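Local coordinates for DNA topoisomerase I-like protein (Leishmania donovani, PDB 2B9S), which probably relaxes supercoiled DNA by transient single-strand cleavage and religation, as the small subunit of a heterodimeric type IB topoisomerase, at residues E[41-44]-E[50-53]. Residues are numbered along the deposited sequence; the frame is centred on the assembly and turned at random.
With nucleotides of chain C.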
ATOM      1  N   LYS E  41     -20.124   0.244 -15.252  1.00 49.89           N
ATOM      2  CA  LYS E  41     -20.118   1.683 -14.937  1.00 49.64           C
ATOM      3  C   LYS E  41     -19.680   1.968 -13.479  1.00 49.19           C
ATOM      4  O   LYS E  41     -19.675   3.125 -13.022  1.00 49.04           O
ATOM      5  CB  LYS E  41     -21.498   2.311 -15.248  1.00 49.08           C
ATOM      6  N   ILE E  42     -19.310   0.898 -12.769  1.00 47.81           N
ATOM      7  CA  ILE E  42     -18.848   0.958 -11.376  1.00 45.55           C
ATOM      8  C   ILE E  42     -17.476   0.264 -11.219  1.00 45.05           C
ATOM      9  O   ILE E  42     -16.542   0.853 -10.665  1.00 46.01           O
ATOM     10  CB  ILE E  42     -19.901   0.364 -10.407  1.00 45.26           C
ATOM     11  CG1 ILE E  42     -21.156   1.249 -10.376  1.00 44.76           C
ATOM     12  CG2 ILE E  42     -19.327   0.210  -9.003  1.00 45.50           C
ATOM     13  CD1 ILE E  42     -22.426   0.514  -9.976  1.00 44.66           C
ATOM     14  N   PHE E  43     -17.365  -0.975 -11.712  1.00 43.36           N
ATOM     15  CA  PHE E  43     -16.093  -1.694 -11.771  1.00 41.74           C
ATOM     16  C   PHE E  43     -15.563  -1.706 -13.189  1.00 41.81           C
ATOM     17  O   PHE E  43     -16.269  -2.106 -14.116  1.00 43.80           O
ATOM     18  CB  PHE E  43     -16.229  -3.144 -11.304  1.00 39.84           C
ATOM     19  CG  PHE E  43     -16.618  -3.307  -9.850  1.00 40.04           C
ATOM     20  CD1 PHE E  43     -17.298  -4.444  -9.438  1.00 39.23           C
ATOM     21  CD2 PHE E  43     -16.276  -2.350  -8.888  1.00 40.12           C
ATOM     22  CE1 PHE E  43     -17.639  -4.621  -8.103  1.00 39.23           C
ATOM     23  CE2 PHE E  43     -16.623  -2.519  -7.547  1.00 38.11           C
ATOM     24  CZ  PHE E  43     -17.303  -3.648  -7.158  1.00 38.89           C
ATOM     25  N   SER E  44     -14.318  -1.263 -13.358  1.00 41.07           N
ATOM     26  CA  SER E  44     -13.614  -1.410 -14.624  1.00 40.61           C
ATOM     27  C   SER E  44     -13.413  -2.895 -14.935  1.00 40.65           C
ATOM     28  O   SER E  44     -13.684  -3.751 -14.093  1.00 41.88           O
ATOM     29  CB  SER E  44     -12.267  -0.692 -14.572  1.00 41.00           C
ATOM     30  OG  SER E  44     -11.329  -1.421 -13.790  1.00 42.45           O
ATOM     31  N   LYS E  50     -11.047  -9.086 -10.630  1.00 37.48           N
ATOM     32  CA  LYS E  50     -10.632  -9.231  -9.227  1.00 35.58           C
ATOM     33  C   LYS E  50     -11.716  -9.888  -8.370  1.00 34.70           C
ATOM     34  O   LYS E  50     -11.420 -10.606  -7.400  1.00 34.46           O
ATOM     35  CB  LYS E  50     -10.286  -7.867  -8.629  1.00 35.01           C
ATOM     36  CG  LYS E  50      -9.899  -7.930  -7.175  1.00 35.47           C
ATOM     37  CD  LYS E  50      -9.539  -6.598  -6.593  1.00 36.24           C
ATOM     38  CE  LYS E  50      -8.735  -6.822  -5.334  1.00 36.35           C
ATOM     39  NZ  LYS E  50      -8.458  -5.570  -4.584  1.00 38.74           N
ATOM     40  N   PHE E  51     -12.968  -9.644  -8.740  1.00 32.82           N
ATOM     41  CA  PHE E  51     -14.110  -9.983  -7.911  1.00 32.63           C
ATOM     42  C   PHE E  51     -15.105 -10.992  -8.536  1.00 35.97           C
ATOM     43  O   PHE E  51     -16.322 -10.842  -8.332  1.00 38.26           O
ATOM     44  CB  PHE E  51     -14.863  -8.696  -7.575  1.00 29.96           C
ATOM     45  CG  PHE E  51     -14.130  -7.756  -6.614  1.00 30.10           C
ATOM     46  CD1 PHE E  51     -13.503  -8.237  -5.457  1.00 29.89           C
ATOM     47  CD2 PHE E  51     -14.112  -6.390  -6.848  1.00 27.02           C
ATOM     48  CE1 PHE E  51     -12.874  -7.370  -4.577  1.00 29.19           C
ATOM     49  CE2 PHE E  51     -13.483  -5.526  -5.973  1.00 27.59           C
ATOM     50  CZ  PHE E  51     -12.869  -6.013  -4.830  1.00 27.89           C
ATOM     51  N   PRO E  52     -14.614 -12.048  -9.241  1.00 36.30           N
ATOM     52  CA  PRO E  52     -15.532 -12.920  -9.994  1.00 37.03           C
ATOM     53  C   PRO E  52     -16.452 -13.747  -9.096  1.00 37.04           C
ATOM     54  O   PRO E  52     -17.517 -14.181  -9.528  1.00 38.38           O
ATOM     55  CB  PRO E  52     -14.577 -13.853 -10.739  1.00 35.92           C
ATOM     56  CG  PRO E  52     -13.405 -13.925  -9.880  1.00 36.25           C
ATOM     57  CD  PRO E  52     -13.229 -12.540  -9.355  1.00 35.45           C
ATOM     58  N   TRP E  53     -16.018 -13.946  -7.857  1.00 35.74           N
ATOM     59  CA  TRP E  53     -16.751 -14.667  -6.834  1.00 34.07           C
ATOM     60  C   TRP E  53     -17.910 -13.838  -6.251  1.00 33.84           C
ATOM     61  O   TRP E  53     -18.747 -14.357  -5.508  1.00 33.08           O
ATOM     62  CB  TRP E  53     -15.763 -15.086  -5.729  1.00 34.05           C
ATOM     63  CG  TRP E  53     -14.947 -13.927  -5.113  1.00 33.64           C
ATOM     64  CD1 TRP E  53     -13.699 -13.481  -5.515  1.00 32.96           C
ATOM     65  CD2 TRP E  53     -15.326 -13.094  -3.998  1.00 32.72           C
ATOM     66  NE1 TRP E  53     -13.290 -12.434  -4.713  1.00 32.21           N
ATOM     67  CE2 TRP E  53     -14.264 -12.171  -3.780  1.00 33.40           C
ATOM     68  CE3 TRP E  53     -16.455 -13.033  -3.164  1.00 32.20           C
ATOM     69  CZ2 TRP E  53     -14.299 -11.195  -2.746  1.00 33.35           C
ATOM     70  CZ3 TRP E  53     -16.494 -12.054  -2.138  1.00 33.64           C
ATOM     71  CH2 TRP E  53     -15.407 -11.154  -1.941  1.00 33.38           C
TER
ATOM     72  P    DT C   9      -8.601  -1.086 -16.003  1.00 49.09           P
ATOM     73  OP1  DT C   9      -9.081  -2.061 -17.016  1.00 49.84           O
ATOM     74  OP2  DT C   9      -9.095  -1.187 -14.605  1.00 48.84           O
ATOM     75  O5'  DT C   9      -6.994  -1.109 -16.000  1.00 47.06           O
ATOM     76  C5'  DT C   9      -6.245  -0.447 -17.018  1.00 43.85           C
ATOM     77  C4'  DT C   9      -4.786  -0.280 -16.624  1.00 41.93           C
ATOM     78  O4'  DT C   9      -4.622   0.953 -15.879  1.00 40.32           O
ATOM     79  C3'  DT C   9      -4.188  -1.385 -15.753  1.00 42.12           C
ATOM     80  O3'  DT C   9      -3.058  -1.950 -16.461  1.00 43.90           O
ATOM     81  C2'  DT C   9      -3.884  -0.708 -14.397  1.00 39.68           C
ATOM     82  C1'  DT C   9      -3.765   0.760 -14.762  1.00 35.38           C
ATOM     83  N1   DT C   9      -4.118   1.785 -13.709  1.00 31.97           N
ATOM     84  C2   DT C   9      -3.209   2.805 -13.453  1.00 30.19           C
ATOM     85  O2   DT C   9      -2.128   2.928 -14.026  1.00 30.48           O
ATOM     86  N3   DT C   9      -3.622   3.704 -12.499  1.00 28.03           N
ATOM     87  C4   DT C   9      -4.818   3.681 -11.801  1.00 30.48           C
ATOM     88  O4   DT C   9      -5.078   4.539 -10.977  1.00 31.25           O
ATOM     89  C5   DT C   9      -5.726   2.589 -12.098  1.00 29.71           C
ATOM     90  C6   DT C   9      -5.338   1.707 -13.030  1.00 31.85           C
TER
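Phe51 reaches one face of the Phe43 ring through a single corner: its CD2 stands 4.1 Å above that plane, displaced toward the rim, and CE1 of Phe43 is the atom it meets. Seen from Phe51 the approach is oblique, and one face of this second ring carries CG of Lys50, its neighbour in sequence, 3.9 Å above the middle of the ring. With centroids 5.6 Å apart and planes inclined at 45°, the pair qualifies as neither an offset stack nor a T-shaped (edge-to-face) pair. Both side chains set out from the backbone toward the other segment, and with CG anti to the carbonyl carbon (chi1 -64° in Phe43, -70° in Phe51) the two rings meet between CA atoms 9.4 Å apart. Just 77 Å² is buried between the segments, yet both phenylalanines are buried: Phe43 also packs on Ile28 and Phe51 on Pro25, while Phe51 touches Asp242 of the large subunit as well. Next to Phe43, Ser44 is the N-cap residue of helix 45-50; its OG is modelled 2.4 Å from OP2 of DT9 of chain C, a hydrogen bond whose length is too short to be trusted in detail. The Phe43–Phe51 contact thus joins the loop before helix 45-50 to the loop after it, both rings resting on helix 25-34 in the small C-terminal topoisomerase domain, with a DNA-backbone phosphate contact at the helix N-terminus.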